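Local coordinates for beta-galactosidase (Bacillus circulans subsp. alkalophilus, PDB 3TTY), which hydrolyses terminal non-reducing beta-D-galactosyl residues from beta-galactosides, as a glycoside hydrolase with a TIM-barrel domain, at residues A[386-398]-A[620-632]. Residues are numbered along the deposited sequence; the frame is centred on the assembly and turned at random.
Sequences LGDTILDARSEAK and AERVKNGTSYLFV
Arg394 and Val623 form a single antiparallel, hydrogen-bonded bridge: Arg394 N donates to Val623 O at 2.8 Å, Val623 N to Arg394 O at 2.7 Å. Segment 386-398, which has no regular strand, meets the edge of the 620-624/627-632 hairpin through this one bridge. Next to it, Arg622 grips Ala393 O side-on through NE (3.1 Å) and NH2 (3.0 Å). That oxygen lies in the guanidinium plane, yet NE stands 64° out of the carbonyl plane. The bend at chi3 (70°) turns the group back to this carbonyl, while Ile390 CG2 lies over one guanidinium face, 3.5 Å from Arg622 NH1. The other branch of Ile390 ends with CD1 at the edge of the Phe631 ring, 3.5 Å from CZ. Lys624, extended throughout, carries NZ to the beta turns Leu386-Thr389 and Ile390-Ala393, bonding Thr389 O at 3.1 Å from above its carbonyl plane and Leu391 O more weakly. The Glu396 and Val623 side chains cross at about a right angle, with Glu396 OE2 3.4 Å from Val623 CG1, and a water joins Glu396 N to Glu621 OE1.

Arg622 also salt-bridges Asp340 and gives NH1 to Val335 O and Ala339 O, so one buried guanidinium ties the C-terminal domain to the barrel. Val335, on helix 326-336, touches both Ile390 and Phe631. The linker itself runs from helix 371-386 to strand 399-402 of the mixed sheet, crossing 617-624, an edge strand of the C-terminal antiparallel sheet.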
ATOM      1  N   LEU A 386     -50.169  -0.836  -1.179  1.00 25.43           N
ATOM      2  CA  LEU A 386     -49.949  -2.172  -1.734  1.00 26.36           C
ATOM      3  C   LEU A 386     -50.522  -3.256  -0.836  1.00 24.04           C
ATOM      4  O   LEU A 386     -50.917  -4.316  -1.311  1.00 21.49           O
ATOM      5  CB  LEU A 386     -48.466  -2.436  -2.001  1.00 25.90           C
ATOM      6  CG  LEU A 386     -47.821  -1.666  -3.154  1.00 25.72           C
ATOM      7  CD1 LEU A 386     -46.343  -1.956  -3.205  1.00 24.93           C
ATOM      8  CD2 LEU A 386     -48.485  -2.010  -4.487  1.00 30.37           C
ATOM      9  N   GLY A 387     -50.575  -2.986   0.464  1.00 24.78           N
ATOM     10  CA  GLY A 387     -51.055  -3.976   1.413  1.00 22.65           C
ATOM     11  C   GLY A 387     -50.344  -5.306   1.224  1.00 25.53           C
ATOM     12  O   GLY A 387     -49.121  -5.337   1.110  1.00 23.00           O
ATOM     13  N   ASP A 388     -51.104  -6.398   1.159  1.00 23.70           N
ATOM     14  CA  ASP A 388     -50.510  -7.734   1.158  1.00 27.87           C
ATOM     15  C   ASP A 388     -50.249  -8.293  -0.233  1.00 25.06           C
ATOM     16  O   ASP A 388     -49.819  -9.436  -0.365  1.00 28.78           O
ATOM     17  CB  ASP A 388     -51.385  -8.723   1.942  1.00 29.19           C
ATOM     18  CG  ASP A 388     -52.724  -9.014   1.254  1.00 31.22           C
ATOM     19  OD1 ASP A 388     -53.611  -9.599   1.911  1.00 32.20           O
ATOM     20  OD2 ASP A 388     -52.895  -8.659   0.067  1.00 26.48           O
ATOM     21  N   THR A 389     -50.510  -7.486  -1.257  1.00 23.34           N
ATOM     22  CA  THR A 389     -50.558  -7.961  -2.638  1.00 22.76           C
ATOM     23  C   THR A 389     -49.383  -8.855  -3.068  1.00 26.07           C
ATOM     24  O   THR A 389     -49.584  -9.910  -3.650  1.00 24.36           O
ATOM     25  CB  THR A 389     -50.668  -6.779  -3.632  1.00 24.49           C
ATOM     26  OG1 THR A 389     -51.767  -5.934  -3.264  1.00 24.75           O
ATOM     27  CG2 THR A 389     -50.892  -7.288  -5.058  1.00 22.90           C
ATOM     28  N   ILE A 390     -48.166  -8.417  -2.780  1.00 26.59           N
ATOM     29  CA  ILE A 390     -46.962  -9.048  -3.294  1.00 22.70           C
ATOM     30  C   ILE A 390     -46.406 -10.119  -2.348  1.00 28.65           C
ATOM     31  O   ILE A 390     -45.658 -11.005  -2.759  1.00 30.14           O
ATOM     32  CB  ILE A 390     -45.894  -7.969  -3.534  1.00 29.57           C
ATOM     33  CG1 ILE A 390     -46.367  -7.012  -4.624  1.00 37.08           C
ATOM     34  CG2 ILE A 390     -44.552  -8.580  -3.920  1.00 32.21           C
ATOM     35  CD1 ILE A 390     -45.428  -5.850  -4.854  1.00 34.63           C
ATOM     36  N   LEU A 391     -46.773 -10.046  -1.078  1.00 26.15           N
ATOM     37  CA  LEU A 391     -46.200 -10.937  -0.083  1.00 22.43           C
ATOM     38  C   LEU A 391     -46.207 -12.402  -0.539  1.00 27.60           C
ATOM     39  O   LEU A 391     -47.129 -12.846  -1.229  1.00 27.96           O
ATOM     40  CB  LEU A 391     -46.931 -10.765   1.243  1.00 22.27           C
ATOM     41  CG  LEU A 391     -46.896  -9.339   1.793  1.00 21.79           C
ATOM     42  CD1 LEU A 391     -47.449  -9.293   3.219  1.00 22.25           C
ATOM     43  CD2 LEU A 391     -45.481  -8.777   1.748  1.00 21.00           C
ATOM     44  N   ASP A 392     -45.163 -13.137  -0.163  1.00 25.55           N
ATOM     45  CA  ASP A 392     -45.024 -14.560  -0.493  1.00 27.03           C
ATOM     46  C   ASP A 392     -44.894 -14.869  -1.989  1.00 21.19           C
ATOM     47  O   ASP A 392     -44.740 -16.021  -2.370  1.00 26.59           O
ATOM     48  CB  ASP A 392     -46.161 -15.387   0.122  1.00 23.73           C
ATOM     49  CG  ASP A 392     -46.090 -15.439   1.632  1.00 27.91           C
ATOM     50  OD1 ASP A 392     -44.969 -15.585   2.159  1.00 32.36           O
ATOM     51  OD2 ASP A 392     -47.152 -15.334   2.291  1.00 32.57           O
ATOM     52  N   ALA A 393     -44.946 -13.849  -2.832  1.00 22.94           N
ATOM     53  CA  ALA A 393     -44.754 -14.064  -4.265  1.00 27.04           C
ATOM     54  C   ALA A 393     -43.356 -14.630  -4.526  1.00 26.90           C
ATOM     55  O   ALA A 393     -42.403 -14.262  -3.852  1.00 24.62           O
ATOM     56  CB  ALA A 393     -44.960 -12.778  -5.032  1.00 21.72           C
ATOM     57  N   ARG A 394     -43.230 -15.511  -5.511  1.00 26.27           N
ATOM     58  CA  ARG A 394     -41.969 -16.212  -5.722  1.00 27.03           C
ATOM     59  C   ARG A 394     -41.474 -16.169  -7.163  1.00 28.28           C
ATOM     60  O   ARG A 394     -42.236 -15.864  -8.077  1.00 30.45           O
ATOM     61  CB  ARG A 394     -42.087 -17.649  -5.212  1.00 29.48           C
ATOM     62  CG  ARG A 394     -42.357 -17.699  -3.710  1.00 30.30           C
ATOM     63  CD  ARG A 394     -42.779 -19.078  -3.250  1.00 42.50           C
ATOM     64  NE  ARG A 394     -41.636 -19.952  -3.015  1.00 40.75           N
ATOM     65  CZ  ARG A 394     -41.050 -20.119  -1.832  1.00 42.12           C
ATOM     66  NH1 ARG A 394     -41.498 -19.472  -0.755  1.00 37.50           N
ATOM     67  NH2 ARG A 394     -40.012 -20.941  -1.726  1.00 39.32           N
ATOM     68  N   SER A 395     -40.189 -16.450  -7.356  1.00 24.18           N
ATOM     69  CA  SER A 395     -39.615 -16.556  -8.694  1.00 24.17           C
ATOM     70  C   SER A 395     -39.999 -17.875  -9.345  1.00 26.86           C
ATOM     71  O   SER A 395     -40.049 -18.912  -8.678  1.00 28.74           O
ATOM     72  CB  SER A 395     -38.085 -16.463  -8.643  1.00 22.19           C
ATOM     73  OG  SER A 395     -37.526 -16.879  -9.884  1.00 21.07           O
ATOM     74  N   GLU A 396     -40.264 -17.832 -10.649  1.00 24.07           N
ATOM     75  CA  GLU A 396     -40.479 -19.048 -11.434  1.00 25.87           C
ATOM     76  C   GLU A 396     -39.454 -19.151 -12.555  1.00 20.87           C
ATOM     77  O   GLU A 396     -39.739 -19.647 -13.644  1.00 27.01           O
ATOM     78  CB  GLU A 396     -41.929 -19.129 -11.945  1.00 24.74           C
ATOM     79  CG  GLU A 396     -42.887 -19.550 -10.820  1.00 31.78           C
ATOM     80  CD  GLU A 396     -44.337 -19.684 -11.244  1.00 42.68           C
ATOM     81  OE1 GLU A 396     -44.651 -19.478 -12.441  1.00 46.38           O
ATOM     82  OE2 GLU A 396     -45.168 -19.996 -10.360  1.00 41.95           O
ATOM     83  N   ALA A 397     -38.248 -18.678 -12.253  1.00 21.37           N
ATOM     84  CA  ALA A 397     -37.109 -18.752 -13.157  1.00 23.57           C
ATOM     85  C   ALA A 397     -36.949 -20.138 -13.755  1.00 26.10           C
ATOM     86  O   ALA A 397     -37.209 -21.144 -13.084  1.00 24.69           O
ATOM     87  CB  ALA A 397     -35.831 -18.351 -12.433  1.00 22.10           C
ATOM     88  N   LYS A 398     -36.525 -20.174 -15.018  1.00 21.28           N
ATOM     89  CA  LYS A 398     -36.182 -21.418 -15.706  1.00 26.33           C
ATOM     90  C   LYS A 398     -34.685 -21.447 -15.908  1.00 25.12           C
ATOM     91  O   LYS A 398     -34.139 -22.424 -16.412  1.00 23.80           O
ATOM     92  CB  LYS A 398     -36.862 -21.516 -17.081  1.00 24.47           C
ATOM     93  CG  LYS A 398     -38.377 -21.524 -17.060  1.00 25.48           C
ATOM     94  CD  LYS A 398     -38.925 -22.630 -16.194  1.00 36.21           C
ATOM     95  CE  LYS A 398     -40.450 -22.613 -16.218  1.00 47.95           C
ATOM     96  NZ  LYS A 398     -40.995 -22.666 -17.619  1.00 48.76           N
ATOM     97  N   ALA A 620     -38.233  -7.816 -13.789  1.00 20.12           N
ATOM     98  CA  ALA A 620     -38.140  -9.042 -13.016  1.00 19.72           C
ATOM     99  C   ALA A 620     -39.526  -9.458 -12.562  1.00 25.41           C
ATOM    100  O   ALA A 620     -40.428  -8.629 -12.460  1.00 24.35           O
ATOM    101  CB  ALA A 620     -37.213  -8.855 -11.824  1.00 22.91           C
ATOM    102  N   GLU A 621     -39.697 -10.742 -12.269  1.00 23.81           N
ATOM    103  CA  GLU A 621     -41.022 -11.273 -12.021  1.00 25.78           C
ATOM    104  C   GLU A 621     -41.129 -11.997 -10.691  1.00 26.63           C
ATOM    105  O   GLU A 621     -40.252 -12.779 -10.327  1.00 29.50           O
ATOM    106  CB  GLU A 621     -41.433 -12.229 -13.152  1.00 23.96           C
ATOM    107  CG  GLU A 621     -42.834 -12.834 -12.962  1.00 24.33           C
ATOM    108  CD  GLU A 621     -43.098 -14.037 -13.870  1.00 31.73           C
ATOM    109  OE1 GLU A 621     -42.284 -14.985 -13.851  1.00 29.28           O
ATOM    110  OE2 GLU A 621     -44.112 -14.031 -14.609  1.00 28.53           O
ATOM    111  N   ARG A 622     -42.212 -11.730  -9.973  1.00 25.28           N
ATOM    112  CA  ARG A 622     -42.618 -12.561  -8.852  1.00 24.74           C
ATOM    113  C   ARG A 622     -44.037 -13.057  -9.120  1.00 29.12           C
ATOM    114  O   ARG A 622     -44.860 -12.335  -9.681  1.00 26.29           O
ATOM    115  CB  ARG A 622     -42.550 -11.786  -7.530  1.00 25.55           C
ATOM    116  CG  ARG A 622     -41.144 -11.377  -7.103  1.00 22.62           C
ATOM    117  CD  ARG A 622     -41.149 -10.553  -5.808  1.00 19.67           C
ATOM    118  NE  ARG A 622     -41.505 -11.348  -4.637  1.00 20.43           N
ATOM    119  CZ  ARG A 622     -41.579 -10.883  -3.393  1.00 21.46           C
ATOM    120  NH1 ARG A 622     -41.317  -9.612  -3.126  1.00 24.37           N
ATOM    121  NH2 ARG A 622     -41.933 -11.692  -2.410  1.00 22.00           N
ATOM    122  N   VAL A 623     -44.314 -14.286  -8.706  1.00 29.84           N
ATOM    123  CA  VAL A 623     -45.575 -14.945  -9.004  1.00 24.51           C
ATOM    124  C   VAL A 623     -46.247 -15.428  -7.729  1.00 27.65           C
ATOM    125  O   VAL A 623     -45.617 -16.040  -6.871  1.00 30.15           O
ATOM    126  CB  VAL A 623     -45.354 -16.154  -9.938  1.00 29.34           C
ATOM    127  CG1 VAL A 623     -46.636 -16.953 -10.091  1.00 31.44           C
ATOM    128  CG2 VAL A 623     -44.822 -15.697 -11.296  1.00 24.99           C
ATOM    129  N   LYS A 624     -47.534 -15.146  -7.604  1.00 28.96           N
ATOM    130  CA  LYS A 624     -48.280 -15.527  -6.414  1.00 33.39           C
ATOM    131  C   LYS A 624     -49.554 -16.222  -6.871  1.00 39.06           C
ATOM    132  O   LYS A 624     -50.437 -15.600  -7.466  1.00 31.39           O
ATOM    133  CB  LYS A 624     -48.606 -14.293  -5.568  1.00 28.52           C
ATOM    134  CG  LYS A 624     -49.327 -14.581  -4.250  1.00 29.40           C
ATOM    135  CD  LYS A 624     -49.727 -13.266  -3.581  1.00 26.14           C
ATOM    136  CE  LYS A 624     -49.920 -13.416  -2.084  1.00 26.82           C
ATOM    137  NZ  LYS A 624     -49.968 -12.069  -1.434  1.00 25.18           N
ATOM    138  N   ASN A 625     -49.618 -17.526  -6.617  1.00 45.25           N
ATOM    139  CA  ASN A 625     -50.704 -18.370  -7.112  1.00 49.67           C
ATOM    140  C   ASN A 625     -50.889 -18.338  -8.645  1.00 44.51           C
ATOM    141  O   ASN A 625     -50.081 -18.908  -9.391  1.00 41.10           O
ATOM    142  CB  ASN A 625     -51.990 -18.049  -6.355  1.00 50.03           C
ATOM    143  CG  ASN A 625     -51.866 -18.357  -4.872  1.00 59.11           C
ATOM    144  OD1 ASN A 625     -52.038 -17.479  -4.018  1.00 58.57           O
ATOM    145  ND2 ASN A 625     -51.536 -19.611  -4.559  1.00 52.39           N
ATOM    146  N   GLY A 626     -51.937 -17.682  -9.125  1.00 37.62           N
ATOM    147  CA  GLY A 626     -52.129 -17.599 -10.562  1.00 45.66           C
ATOM    148  C   GLY A 626     -51.758 -16.254 -11.155  1.00 41.15           C
ATOM    149  O   GLY A 626     -52.077 -15.966 -12.312  1.00 42.65           O
ATOM    150  N   THR A 627     -51.083 -15.423 -10.368  1.00 33.75           N
ATOM    151  CA  THR A 627     -50.874 -14.037 -10.760  1.00 34.47           C
ATOM    152  C   THR A 627     -49.399 -13.673 -10.901  1.00 31.74           C
ATOM    153  O   THR A 627     -48.573 -14.014 -10.054  1.00 33.07           O
ATOM    154  CB  THR A 627     -51.571 -13.071  -9.778  1.00 36.55           C
ATOM    155  OG1 THR A 627     -52.969 -13.393  -9.700  1.00 38.79           O
ATOM    156  CG2 THR A 627     -51.405 -11.628 -10.229  1.00 33.89           C
ATOM    157  N   SER A 628     -49.076 -12.972 -11.980  1.00 32.08           N
ATOM    158  CA  SER A 628     -47.700 -12.571 -12.248  1.00 34.55           C
ATOM    159  C   SER A 628     -47.500 -11.066 -12.094  1.00 35.21           C
ATOM    160  O   SER A 628     -48.202 -10.277 -12.720  1.00 35.46           O
ATOM    161  CB  SER A 628     -47.292 -12.990 -13.656  1.00 32.22           C
ATOM    162  OG  SER A 628     -46.355 -12.074 -14.183  1.00 29.74           O
ATOM    163  N   TYR A 629     -46.534 -10.680 -11.263  1.00 30.35           N
ATOM    164  CA  TYR A 629     -46.160  -9.283 -11.109  1.00 28.61           C
ATOM    165  C   TYR A 629     -44.846  -8.967 -11.814  1.00 31.40           C
ATOM    166  O   TYR A 629     -43.787  -9.481 -11.438  1.00 29.34           O
ATOM    167  CB  TYR A 629     -46.067  -8.913  -9.628  1.00 29.78           C
ATOM    168  CG  TYR A 629     -47.348  -9.188  -8.900  1.00 32.80           C
ATOM    169  CD1 TYR A 629     -48.464  -8.379  -9.095  1.00 33.33           C
ATOM    170  CD2 TYR A 629     -47.462 -10.267  -8.035  1.00 30.12           C
ATOM    171  CE1 TYR A 629     -49.657  -8.632  -8.442  1.00 32.70           C
ATOM    172  CE2 TYR A 629     -48.655 -10.531  -7.380  1.00 33.92           C
ATOM    173  CZ  TYR A 629     -49.750  -9.706  -7.586  1.00 32.94           C
ATOM    174  OH  TYR A 629     -50.941  -9.959  -6.937  1.00 36.27           O
ATOM    175  N   LEU A 630     -44.919  -8.132 -12.849  1.00 28.06           N
ATOM    176  CA  LEU A 630     -43.713  -7.689 -13.542  1.00 30.74           C
ATOM    177  C   LEU A 630     -43.243  -6.372 -12.957  1.00 32.67           C
ATOM    178  O   LEU A 630     -43.915  -5.344 -13.107  1.00 34.18           O
ATOM    179  CB  LEU A 630     -43.944  -7.513 -15.040  1.00 24.78           C
ATOM    180  CG  LEU A 630     -44.277  -8.734 -15.883  1.00 29.02           C
ATOM    181  CD1 LEU A 630     -44.013  -8.405 -17.357  1.00 23.90           C
ATOM    182  CD2 LEU A 630     -43.456  -9.911 -15.440  1.00 27.19           C
ATOM    183  N   PHE A 631     -42.095  -6.409 -12.291  1.00 22.13           N
ATOM    184  CA  PHE A 631     -41.477  -5.208 -11.766  1.00 23.72           C
ATOM    185  C   PHE A 631     -40.656  -4.550 -12.862  1.00 26.06           C
ATOM    186  O   PHE A 631     -39.655  -5.103 -13.321  1.00 30.19           O
ATOM    187  CB  PHE A 631     -40.615  -5.543 -10.544  1.00 20.94           C
ATOM    188  CG  PHE A 631     -41.418  -5.986  -9.344  1.00 23.55           C
ATOM    189  CD1 PHE A 631     -41.625  -5.128  -8.269  1.00 20.74           C
ATOM    190  CD2 PHE A 631     -41.977  -7.254  -9.298  1.00 21.91           C
ATOM    191  CE1 PHE A 631     -42.376  -5.524  -7.178  1.00 19.29           C
ATOM    192  CE2 PHE A 631     -42.723  -7.663  -8.202  1.00 24.98           C
ATOM    193  CZ  PHE A 631     -42.925  -6.793  -7.137  1.00 24.81           C
ATOM    194  N   VAL A 632     -41.093  -3.374 -13.301  1.00 24.98           N
ATOM    195  CA  VAL A 632     -40.383  -2.647 -14.339  1.00 24.11           C
ATOM    196  C   VAL A 632     -39.692  -1.454 -13.720  1.00 27.05           C
ATOM    197  O   VAL A 632     -40.321  -0.639 -13.047  1.00 28.58           O
ATOM    198  CB  VAL A 632     -41.314  -2.153 -15.442  1.00 27.40           C
ATOM    199  CG1 VAL A 632     -40.501  -1.533 -16.570  1.00 22.55           C
ATOM    200  CG2 VAL A 632     -42.169  -3.297 -15.951  1.00 30.42           C
TER
HETATM  201  O   HOH W   1     -40.691 -15.072 -11.835  1.00 25.68           O